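Local coordinates for F1 capsule-anchoring protein (Yersinia pestis, PDB 2XET) that probably acts as the outer-membrane usher for assembly of the F1 capsular antigen, a process in which its C-terminal domain has an important part, at residues Lys14-Gly19 against Asp36-Tyr41; Val22-Glu25 against Ser30-Ile33; Ile51-Gly56 against Gln61-Asn66. All coordinates share one frame; numbering follows the deposited sequence.

Interaction 1 of 3, residues Lys14-Gly19 against Asp36-Tyr41; sequences KPVPFG and DNSGVY. With SO4 (sulfate ion), chain C.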
ATOM      1  N   LYS A  14      11.542  -7.105   6.271  1.00  6.72           N
ATOM      2  CA  LYS A  14      12.266  -5.897   5.868  1.00  6.19           C
ATOM      3  C   LYS A  14      11.250  -4.767   5.583  1.00  5.71           C
ATOM      4  O   LYS A  14      10.152  -5.036   5.115  1.00  6.15           O
ATOM      5  CB  LYS A  14      13.159  -6.139   4.620  1.00  5.25           C
ATOM      6  CG  LYS A  14      14.229  -7.261   4.783  1.00  5.85           C
ATOM      7  CD  LYS A  14      15.069  -7.444   3.510  1.00  8.05           C
ATOM      8  CE  LYS A  14      16.144  -8.514   3.675  1.00  8.30           C
ATOM      9  NZ  LYS A  14      15.608  -9.876   3.465  1.00  7.98           N
ATOM     10  N   PRO A  15      11.654  -3.504   5.780  1.00  5.90           N
ATOM     11  CA  PRO A  15      10.800  -2.398   5.321  1.00  5.30           C
ATOM     12  C   PRO A  15      10.676  -2.435   3.796  1.00  5.82           C
ATOM     13  O   PRO A  15      11.567  -2.935   3.087  1.00  5.64           O
ATOM     14  CB  PRO A  15      11.569  -1.132   5.765  1.00  5.36           C
ATOM     15  CG  PRO A  15      12.675  -1.629   6.726  1.00  8.06           C
ATOM     16  CD  PRO A  15      12.946  -3.046   6.331  1.00  6.13           C
ATOM     17  N   VAL A  16       9.593  -1.875   3.274  1.00  5.38           N
ATOM     18  CA  VAL A  16       9.473  -1.731   1.816  1.00  5.84           C
ATOM     19  C   VAL A  16      10.447  -0.611   1.404  1.00  5.68           C
ATOM     20  O   VAL A  16      10.538   0.410   2.085  1.00  6.11           O
ATOM     21  CB  VAL A  16       8.048  -1.362   1.407  1.00  6.42           C
ATOM     22  CG1 VAL A  16       7.988  -0.881  -0.057  1.00  8.00           C
ATOM     23  CG2 VAL A  16       7.104  -2.568   1.601  1.00  6.97           C
ATOM     24  N   PRO A  17      11.209  -0.816   0.327  1.00  6.11           N
ATOM     25  CA  PRO A  17      12.187   0.207  -0.098  1.00  6.15           C
ATOM     26  C   PRO A  17      11.599   1.631  -0.283  1.00  6.16           C
ATOM     27  O   PRO A  17      10.531   1.799  -0.881  1.00  7.06           O
ATOM     28  CB  PRO A  17      12.685  -0.339  -1.443  1.00  6.58           C
ATOM     29  CG  PRO A  17      12.592  -1.814  -1.280  1.00  6.25           C
ATOM     30  CD  PRO A  17      11.294  -2.035  -0.492  1.00  6.45           C
ATOM     31  N   PHE A  18      12.316   2.611   0.262  1.00  5.52           N
ATOM     32  CA  PHE A  18      12.032   4.040   0.063  1.00  5.90           C
ATOM     33  C   PHE A  18      11.981   4.303  -1.450  1.00  6.12           C
ATOM     34  O   PHE A  18      12.957   4.061  -2.171  1.00  6.07           O
ATOM     35  CB  PHE A  18      13.159   4.844   0.743  1.00  5.74           C
ATOM     36  CG  PHE A  18      13.031   6.354   0.624  1.00  6.14           C
ATOM     37  CD1 PHE A  18      11.804   6.965   0.366  1.00  5.14           C
ATOM     38  CD2 PHE A  18      14.153   7.164   0.833  1.00  5.39           C
ATOM     39  CE1 PHE A  18      11.682   8.350   0.276  1.00  5.38           C
ATOM     40  CE2 PHE A  18      14.066   8.573   0.756  1.00  6.64           C
ATOM     41  CZ  PHE A  18      12.832   9.178   0.473  1.00  4.49           C
ATOM     42  N   GLY A  19      10.827   4.745  -1.944  1.00  5.73           N
ATOM     43  CA  GLY A  19      10.679   5.049  -3.380  1.00  6.30           C
ATOM     44  C   GLY A  19       9.890   4.039  -4.197  1.00  6.08           C
ATOM     45  O   GLY A  19       9.606   4.279  -5.390  1.00  6.34           O
ATOM     46  N   ASP A  36      10.174   7.320   3.478  1.00  5.50           N
ATOM     47  CA  ASP A  36      11.360   6.870   4.248  1.00  5.69           C
ATOM     48  C   ASP A  36      11.041   6.174   5.577  1.00  5.75           C
ATOM     49  O   ASP A  36      11.958   5.688   6.242  1.00  5.58           O
ATOM     50  CB  ASP A  36      12.421   7.981   4.430  1.00  6.50           C
ATOM     51  CG  ASP A  36      11.906   9.162   5.238  1.00  7.64           C
ATOM     52  OD1 ASP A  36      10.897   9.023   5.953  1.00  7.22           O
ATOM     53  OD2 ASP A  36      12.522  10.244   5.158  1.00 10.09           O
ATOM     54  N   ASN A  37       9.757   6.124   5.949  1.00  5.93           N
ATOM     55  CA  ASN A  37       9.279   5.313   7.090  1.00  5.36           C
ATOM     56  C   ASN A  37       8.439   4.098   6.608  1.00  5.34           C
ATOM     57  O   ASN A  37       7.626   3.532   7.350  1.00  5.45           O
ATOM     58  CB  ASN A  37       8.483   6.184   8.067  1.00  6.05           C
ATOM     59  CG  ASN A  37       9.345   7.211   8.802  1.00  6.43           C
ATOM     60  OD1 ASN A  37      10.451   6.921   9.237  1.00  8.05           O
ATOM     61  ND2 ASN A  37       8.817   8.430   8.961  1.00  7.88           N
ATOM     62  N   SER A  38       8.649   3.711   5.343  1.00  4.51           N
ATOM     63  CA  SER A  38       7.949   2.561   4.756  1.00  5.33           C
ATOM     64  C   SER A  38       6.428   2.705   4.841  1.00  5.30           C
ATOM     65  O   SER A  38       5.691   1.724   5.061  1.00  5.58           O
ATOM     66  CB  SER A  38       8.406   1.240   5.388  1.00  4.94           C
ATOM     67  OG  SER A  38       7.996   0.141   4.585  1.00  5.11           O
ATOM     68  N   GLY A  39       5.968   3.953   4.667  1.00  4.60           N
ATOM     69  CA  GLY A  39       4.544   4.253   4.581  1.00  6.28           C
ATOM     70  C   GLY A  39       4.132   4.957   3.297  1.00  5.71           C
ATOM     71  O   GLY A  39       4.955   5.506   2.550  1.00  5.23           O
ATOM     72  N   VAL A  40       2.837   4.914   3.030  1.00  5.72           N
ATOM     73  CA  VAL A  40       2.248   5.669   1.932  1.00  6.24           C
ATOM     74  C   VAL A  40       0.905   6.271   2.359  1.00  6.63           C
ATOM     75  O   VAL A  40       0.191   5.691   3.182  1.00  6.15           O
ATOM     76  CB  VAL A  40       2.090   4.760   0.682  1.00  5.72           C
ATOM     77  CG1 VAL A  40       1.090   3.604   0.967  1.00  6.44           C
ATOM     78  CG2 VAL A  40       1.660   5.585  -0.538  1.00  7.03           C
ATOM     79  N   TYR A  41       0.576   7.433   1.803  1.00  6.45           N
ATOM     80  CA  TYR A  41      -0.721   8.058   2.047  1.00  6.13           C
ATOM     81  C   TYR A  41      -1.546   7.924   0.763  1.00  6.24           C
ATOM     82  O   TYR A  41      -1.069   8.282  -0.326  1.00  5.89           O
ATOM     83  CB  TYR A  41      -0.539   9.530   2.433  1.00  6.85           C
ATOM     84  CG  TYR A  41      -1.839  10.228   2.780  1.00  6.66           C
ATOM     85  CD1 TYR A  41      -2.507   9.954   3.994  1.00  5.77           C
ATOM     86  CD2 TYR A  41      -2.429  11.158   1.895  1.00  7.28           C
ATOM     87  CE1 TYR A  41      -3.702  10.595   4.332  1.00  5.48           C
ATOM     88  CE2 TYR A  41      -3.646  11.799   2.225  1.00  7.26           C
ATOM     89  CZ  TYR A  41      -4.279  11.502   3.445  1.00  5.64           C
ATOM     90  OH  TYR A  41      -5.462  12.135   3.771  1.00  6.82           O
TER
HETATM   91  S   SO4 C1090       4.821   7.919   7.741  1.00 12.71           S
HETATM   92  O1  SO4 C1090       3.565   8.664   7.727  1.00 14.02           O
HETATM   93  O2  SO4 C1090       4.871   6.940   8.831  1.00 16.13           O
HETATM   94  O3  SO4 C1090       5.015   7.232   6.482  1.00 11.93           O
HETATM   95  O4  SO4 C1090       5.915   8.861   7.965  1.00 13.12           O
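The ring of Phe18 packs broadside against Asp36. Starting from Phe18 CB, chi1 of 179° carries CG opposite its own backbone N, where it comes 4.0 Å from Asp36 CA. Along one branch CD1 approaches Asp36 N to 3.5 Å, and CE1 stays close to that same nitrogen. Along the other, CD2 and CE2 each lie 4.1 Å from Asp36 CB; CZ, at the tip, is nearest the same carbon. Asp36 CB therefore stands almost directly over the ring, 3.9 Å from the centroid of Phe18 and 4° off the normal, a CH-pi contact.

The polar link is at Val16, whose N donates to Ser38 OG at 2.9 Å. The bond is bent, with 142° at the hydrogen, and the hydroxyl is also hydrogen-bonded to Leu8 O. Pro15 CB closes over Ser38 CB at 4.0 Å. On the other segment, Asn37 ND2 donates to O4 of a sulfate, probably from the crystallisation liquor and also bound by Arg80.

Thus the loop following strand 2-10 folds back onto the turn that leads into edge strand 39-45. Val16 packs on Leu8 and Arg10 of strand 2-10, the neighbour of 39-45 in the sheet.

Interaction 2 of 3, residues Val22-Glu25 against Ser30-Ile33; sequences VTIE and SSGI
Val22 meets two residues, Ser31 and Gly32, where a regular strand would set one against it. The backbone hydrogen bonds make this plain. Val22 N donates to Gly32 O at 2.9 Å and 167°, completing one half of an antiparallel hydrogen-bonded pair. In return, Val22 O accepts from Ser31 N at 2.7 Å and 161°, a short bond that lies close to the C=O direction. Gly32 N also reaches Val22 O, at 3.3 Å, but this second bond is weak.

One water adds a bridge beyond the paired residues. It accepts from Ile24 N at 3.0 Å and from Ser31 OG at 2.7 Å, serving a strand N-H that is not bonded directly to the opposite segment. With chi1 at -72°, Ser31 OG stands beside its own backbone N, opposite the carbonyl carbon, which turns it toward Ile24 and the water.

Van der Waals contacts are few. Ser31 OG also touches the flank of Ile24, 3.5 Å from CG1. The methyl of Thr23, CG2, brushes Ser30 CA at 4.1 Å, while its OG1 makes a weak hydrogen bond to Leu52 O of the next strand. Val22 CB lies against Gly32 O, 3.6 Å away, and the valine side chain packs on Ile51 and Val40, in the interior. Ile24 leans on Ile51 and Leu45.

Together, Ser31 and Gly32 opposite Val22 form a classic beta bulge in the hairpin of strands 21-24 and 32-33. The extra residue offsets the pairing where the short strand 32-33 forms one border of the sheet, in a domain whose family belongs to the transthyretin clan and whose all-beta architecture is consistent with that kinship.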
ATOM      1  N   VAL A  22       3.413   2.417  -5.573  1.00  5.91           N
ATOM      2  CA  VAL A  22       2.200   1.731  -5.147  1.00  5.31           C
ATOM      3  C   VAL A  22       1.169   1.892  -6.235  1.00  5.80           C
ATOM      4  O   VAL A  22       0.950   3.012  -6.703  1.00  5.55           O
ATOM      5  CB  VAL A  22       1.651   2.308  -3.831  1.00  6.17           C
ATOM      6  CG1 VAL A  22       0.372   1.584  -3.395  1.00  6.32           C
ATOM      7  CG2 VAL A  22       2.707   2.229  -2.740  1.00  5.49           C
ATOM      8  N   THR A  23       0.579   0.772  -6.671  1.00  5.21           N
ATOM      9  CA  THR A  23      -0.527   0.799  -7.650  1.00  6.11           C
ATOM     10  C   THR A  23      -1.710  -0.030  -7.183  1.00  6.49           C
ATOM     11  O   THR A  23      -1.535  -0.942  -6.401  1.00  7.69           O
ATOM     12  CB  THR A  23      -0.103   0.233  -9.021  1.00  7.04           C
ATOM     13  OG1 THR A  23       0.469  -1.066  -8.826  1.00  6.82           O
ATOM     14  CG2 THR A  23       0.909   1.155  -9.676  1.00  5.97           C
ATOM     15  N   ILE A  24      -2.908   0.324  -7.643  1.00  6.92           N
ATOM     16  CA  ILE A  24      -4.093  -0.535  -7.438  1.00  8.00           C
ATOM     17  C   ILE A  24      -3.903  -1.723  -8.382  1.00  9.05           C
ATOM     18  O   ILE A  24      -3.523  -1.552  -9.546  1.00  8.82           O
ATOM     19  CB  ILE A  24      -5.392   0.225  -7.777  1.00  9.23           C
ATOM     20  CG1 ILE A  24      -5.574   1.425  -6.842  1.00  9.03           C
ATOM     21  CG2 ILE A  24      -6.629  -0.702  -7.701  1.00  8.84           C
ATOM     22  CD1 ILE A  24      -5.607   1.110  -5.387  1.00 10.28           C
ATOM     23  N   GLU A  25      -4.114  -2.928  -7.862  1.00 10.22           N
ATOM     24  CA  GLU A  25      -4.007  -4.133  -8.675  1.00 11.72           C
ATOM     25  C   GLU A  25      -4.846  -3.982  -9.948  1.00 11.98           C
ATOM     26  O   GLU A  25      -6.024  -3.579  -9.913  1.00 12.31           O
ATOM     27  CB  GLU A  25      -4.418  -5.368  -7.863  1.00 11.30           C
ATOM     28  CG  GLU A  25      -3.283  -5.933  -7.032  1.00 15.10           C
ATOM     29  N   SER A  30       0.717   5.123 -11.235  1.00  5.97           N
ATOM     30  CA  SER A  30       0.986   5.253  -9.795  1.00  5.62           C
ATOM     31  C   SER A  30      -0.240   5.696  -8.996  1.00  5.78           C
ATOM     32  O   SER A  30      -1.001   6.567  -9.465  1.00  5.47           O
ATOM     33  CB  SER A  30       2.121   6.272  -9.560  1.00  5.94           C
ATOM     34  OG  SER A  30       1.722   7.576 -10.015  1.00  7.15           O
ATOM     35  N   SER A  31      -0.399   5.110  -7.803  1.00  5.55           N
ATOM     36  CA  SER A  31      -1.347   5.601  -6.781  1.00  5.29           C
ATOM     37  C   SER A  31      -0.641   6.383  -5.680  1.00  5.76           C
ATOM     38  O   SER A  31      -1.252   7.231  -5.011  1.00  6.07           O
ATOM     39  CB  SER A  31      -2.102   4.445  -6.145  1.00  6.53           C
ATOM     40  OG  SER A  31      -3.036   3.893  -7.046  1.00  9.64           O
ATOM     41  N   GLY A  32       0.622   6.053  -5.448  1.00  4.83           N
ATOM     42  CA  GLY A  32       1.422   6.753  -4.434  1.00  4.88           C
ATOM     43  C   GLY A  32       2.833   6.200  -4.389  1.00  5.39           C
ATOM     44  O   GLY A  32       3.168   5.298  -5.164  1.00  5.02           O
ATOM     45  N   ILE A  33       3.660   6.771  -3.517  1.00  5.03           N
ATOM     46  CA  ILE A  33       5.071   6.377  -3.412  1.00  7.10           C
ATOM     47  C   ILE A  33       5.423   6.113  -1.952  1.00  7.08           C
ATOM     48  O   ILE A  33       5.062   6.879  -1.066  1.00  6.15           O
ATOM     49  CB  ILE A  33       6.017   7.495  -3.920  1.00  7.47           C
ATOM     50  CG1 ILE A  33       5.556   8.064  -5.275  1.00  7.55           C
ATOM     51  CG2 ILE A  33       7.451   6.977  -4.020  1.00  9.84           C
ATOM     52  CD1 ILE A  33       6.249   9.388  -5.634  1.00  8.23           C
TER
HETATM   53  O   HOH W   1      -3.006   2.694  -9.501  1.00  9.33           O

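Interaction 3 of 3, residues Ile51-Gly56 against Gln61-Asn66; sequences ILVKWG and QSCSSN
Trp55 lays one face of its indole over the Gln61-Ser62 peptide at the end of an antiparallel beta hairpin, strands 48-54 and 62-68. With chi1 at 52°, CG sits between the backbone N and the carbonyl carbon, folding the ring across to the partner strand. Gln61 O lies 3.3 Å above the ring plane, over its centre, and Ser62 N is nearer the rim. Gln61 O also accepts from Trp55 N at 3.0 Å, and weakly from Gly56 N. The amide of Gln61 is turned 55° from the indole plane, and its OE1 bonds to Asp58 N.

Farther along, Val53 and Cys63 form a hydrogen-bonded pair with both side chains facing the core, Val53 CB 3.9 Å from Cys63 SG. Ile51 and Ser65 pair likewise, with Ile51 CG1 3.7 Å from Ser65 CB. On the other face, Leu52 reaches over to the partner strand, CD1 3.6 Å from Cys63 O; there it is flanked by the hydroxyls of Ser62 and Ser64, both of which are hydrogen-bonded to Asn88 ND2.

Cys63, disulfide-bonded to Cys85, comes at the indole edge-on, its SG in the ring plane and 3.7 Å from Trp55 CZ3.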
ATOM      1  N   ILE A  51      -3.473  -3.879  -3.551  1.00  8.48           N
ATOM      2  CA  ILE A  51      -2.384  -3.079  -4.134  1.00  7.83           C
ATOM      3  C   ILE A  51      -1.143  -3.891  -4.490  1.00  7.72           C
ATOM      4  O   ILE A  51      -0.908  -4.979  -3.936  1.00  7.29           O
ATOM      5  CB  ILE A  51      -1.990  -1.879  -3.212  1.00  7.86           C
ATOM      6  CG1 ILE A  51      -1.453  -2.383  -1.861  1.00  6.55           C
ATOM      7  CG2 ILE A  51      -3.175  -0.890  -3.049  1.00  8.08           C
ATOM      8  CD1 ILE A  51      -0.874  -1.286  -0.938  1.00  6.52           C
ATOM      9  N   LEU A  52      -0.393  -3.372  -5.467  1.00  7.11           N
ATOM     10  CA  LEU A  52       0.915  -3.866  -5.831  1.00  7.52           C
ATOM     11  C   LEU A  52       1.915  -2.789  -5.446  1.00  7.45           C
ATOM     12  O   LEU A  52       1.678  -1.602  -5.683  1.00  7.16           O
ATOM     13  CB  LEU A  52       0.997  -4.091  -7.343  1.00  7.38           C
ATOM     14  CG  LEU A  52       2.310  -4.657  -7.899  1.00  8.70           C
ATOM     15  CD1 LEU A  52       2.637  -6.075  -7.388  1.00  9.08           C
ATOM     16  CD2 LEU A  52       2.325  -4.604  -9.436  1.00  8.51           C
ATOM     17  N   VAL A  53       3.031  -3.223  -4.864  1.00  7.51           N
ATOM     18  CA  VAL A  53       4.087  -2.330  -4.436  1.00  7.31           C
ATOM     19  C   VAL A  53       5.339  -2.834  -5.152  1.00  7.60           C
ATOM     20  O   VAL A  53       5.680  -4.017  -5.040  1.00  7.24           O
ATOM     21  CB  VAL A  53       4.209  -2.331  -2.902  1.00  8.39           C
ATOM     22  CG1 VAL A  53       5.282  -1.363  -2.446  1.00  8.06           C
ATOM     23  CG2 VAL A  53       2.844  -1.977  -2.273  1.00  7.37           C
ATOM     24  N   LYS A  54       5.995  -1.966  -5.922  1.00  7.20           N
ATOM     25  CA  LYS A  54       7.016  -2.434  -6.867  1.00  7.75           C
ATOM     26  C   LYS A  54       8.275  -1.556  -6.856  1.00  7.58           C
ATOM     27  O   LYS A  54       8.156  -0.326  -6.846  1.00  8.00           O
ATOM     28  CB  LYS A  54       6.421  -2.506  -8.281  1.00  8.45           C
ATOM     29  CG  LYS A  54       7.294  -3.234  -9.325  1.00  8.97           C
ATOM     30  CD  LYS A  54       6.568  -3.331 -10.661  1.00 10.99           C
ATOM     31  CE  LYS A  54       7.446  -3.977 -11.731  1.00 17.44           C
ATOM     32  NZ  LYS A  54       6.711  -3.979 -13.037  1.00 20.70           N
ATOM     33  N   TRP A  55       9.451  -2.194  -6.820  1.00  7.22           N
ATOM     34  CA  TRP A  55      10.744  -1.483  -6.901  1.00  7.99           C
ATOM     35  C   TRP A  55      11.701  -2.102  -7.931  1.00  8.71           C
ATOM     36  O   TRP A  55      12.854  -1.692  -8.038  1.00 10.52           O
ATOM     37  CB  TRP A  55      11.432  -1.408  -5.520  1.00  8.09           C
ATOM     38  CG  TRP A  55      11.549  -2.744  -4.863  1.00  7.47           C
ATOM     39  CD1 TRP A  55      12.629  -3.586  -4.894  1.00  8.68           C
ATOM     40  CD2 TRP A  55      10.546  -3.403  -4.065  1.00  8.17           C
ATOM     41  NE1 TRP A  55      12.349  -4.738  -4.206  1.00  8.10           N
ATOM     42  CE2 TRP A  55      11.095  -4.647  -3.659  1.00  8.17           C
ATOM     43  CE3 TRP A  55       9.245  -3.069  -3.651  1.00  8.98           C
ATOM     44  CZ2 TRP A  55      10.368  -5.576  -2.885  1.00  8.65           C
ATOM     45  CZ3 TRP A  55       8.533  -3.983  -2.851  1.00  7.86           C
ATOM     46  CH2 TRP A  55       9.097  -5.228  -2.494  1.00  7.79           C
ATOM     47  N   GLY A  56      11.211  -3.077  -8.689  1.00  9.60           N
ATOM     48  CA  GLY A  56      11.985  -3.663  -9.791  1.00 10.04           C
ATOM     49  C   GLY A  56      11.187  -4.670 -10.590  1.00 10.80           C
ATOM     50  O   GLY A  56      10.040  -4.981 -10.272  1.00 10.69           O
ATOM     51  N   GLN A  61      11.051  -8.512  -6.205  1.00  6.71           N
ATOM     52  CA  GLN A  61      11.149  -7.037  -6.291  1.00  6.75           C
ATOM     53  C   GLN A  61       9.796  -6.343  -6.330  1.00  7.07           C
ATOM     54  O   GLN A  61       9.684  -5.185  -6.723  1.00  6.15           O
ATOM     55  CB  GLN A  61      12.066  -6.585  -7.432  1.00  6.77           C
ATOM     56  CG  GLN A  61      13.486  -7.087  -7.277  1.00  8.00           C
ATOM     57  CD  GLN A  61      14.405  -6.693  -8.421  1.00  9.16           C
ATOM     58  OE1 GLN A  61      13.964  -6.461  -9.545  1.00 10.39           O
ATOM     59  NE2 GLN A  61      15.699  -6.639  -8.134  1.00 10.84           N
ATOM     60  N   SER A  62       8.770  -7.081  -5.921  1.00  6.51           N
ATOM     61  CA  SER A  62       7.455  -6.488  -5.704  1.00  6.82           C
ATOM     62  C   SER A  62       6.744  -7.304  -4.634  1.00  7.09           C
ATOM     63  O   SER A  62       7.142  -8.425  -4.306  1.00  5.61           O
ATOM     64  CB  SER A  62       6.638  -6.489  -7.003  1.00  7.78           C
ATOM     65  OG  SER A  62       6.216  -7.803  -7.334  1.00  8.21           O
ATOM     66  N   CYS A  63       5.675  -6.733  -4.104  1.00  6.14           N
ATOM     67  CA  CYS A  63       4.868  -7.417  -3.088  1.00  7.20           C
ATOM     68  C   CYS A  63       3.411  -6.972  -3.190  1.00  7.09           C
ATOM     69  O   CYS A  63       3.116  -5.922  -3.790  1.00  7.74           O
ATOM     70  CB  CYS A  63       5.447  -7.215  -1.688  1.00  6.91           C
ATOM     71  SG  CYS A  63       5.652  -5.488  -1.181  1.00 11.52           S
ATOM     72  N   SER A  64       2.507  -7.764  -2.622  1.00  7.10           N
ATOM     73  CA  SER A  64       1.078  -7.509  -2.763  1.00  7.71           C
ATOM     74  C   SER A  64       0.417  -7.396  -1.400  1.00  8.16           C
ATOM     75  O   SER A  64       0.740  -8.155  -0.490  1.00  8.14           O
ATOM     76  CB  SER A  64       0.410  -8.629  -3.569  1.00  8.49           C
ATOM     77  OG  SER A  64       0.976  -8.689  -4.884  1.00 10.37           O
ATOM     78  N   SER A  65      -0.528  -6.467  -1.281  1.00  7.48           N
ATOM     79  CA  SER A  65      -1.221  -6.230  -0.009  1.00  8.23           C
ATOM     80  C   SER A  65      -2.733  -6.033  -0.202  1.00  7.96           C
ATOM     81  O   SER A  65      -3.174  -5.446  -1.190  1.00  7.84           O
ATOM     82  CB  SER A  65      -0.671  -4.936   0.644  1.00  8.34           C
ATOM     83  OG  SER A  65       0.663  -5.091   1.096  1.00 12.39           O
ATOM     84  N   ASN A  66      -3.527  -6.497   0.768  1.00  8.34           N
ATOM     85  CA  ASN A  66      -4.936  -6.079   0.846  1.00  9.56           C
ATOM     86  C   ASN A  66      -5.076  -4.848   1.746  1.00  9.76           C
ATOM     87  O   ASN A  66      -4.360  -4.709   2.751  1.00  9.99           O
ATOM     88  CB  ASN A  66      -5.822  -7.206   1.387  1.00 11.14           C
ATOM     89  CG  ASN A  66      -5.823  -8.439   0.485  1.00 13.28           C
ATOM     90  OD1 ASN A  66      -5.822  -8.330  -0.748  1.00 17.12           O
ATOM     91  ND2 ASN A  66      -5.820  -9.619   1.100  1.00 18.99           N
TER

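From the N terminus, the chain leaves strand 2-10 and enters the loop that opens interaction 1, which closes only when the turn before strand 39-45 returns to it. Interaction 2, the hairpin of 22-25 and 30-33, is nested inside that loop. Interaction 3 follows in series as the next hairpin, after strand 39-45 has crossed to the other border of the sheet. Val40 of interaction 1 packs on Gly32 and Ile33 of interaction 2. Strands 21-24 and 48-54 lie side by side, joining interactions 2 and 3 within the sheet. Val16 and Pro17 meet Val53 and Trp55, tying interaction 1 to interaction 3.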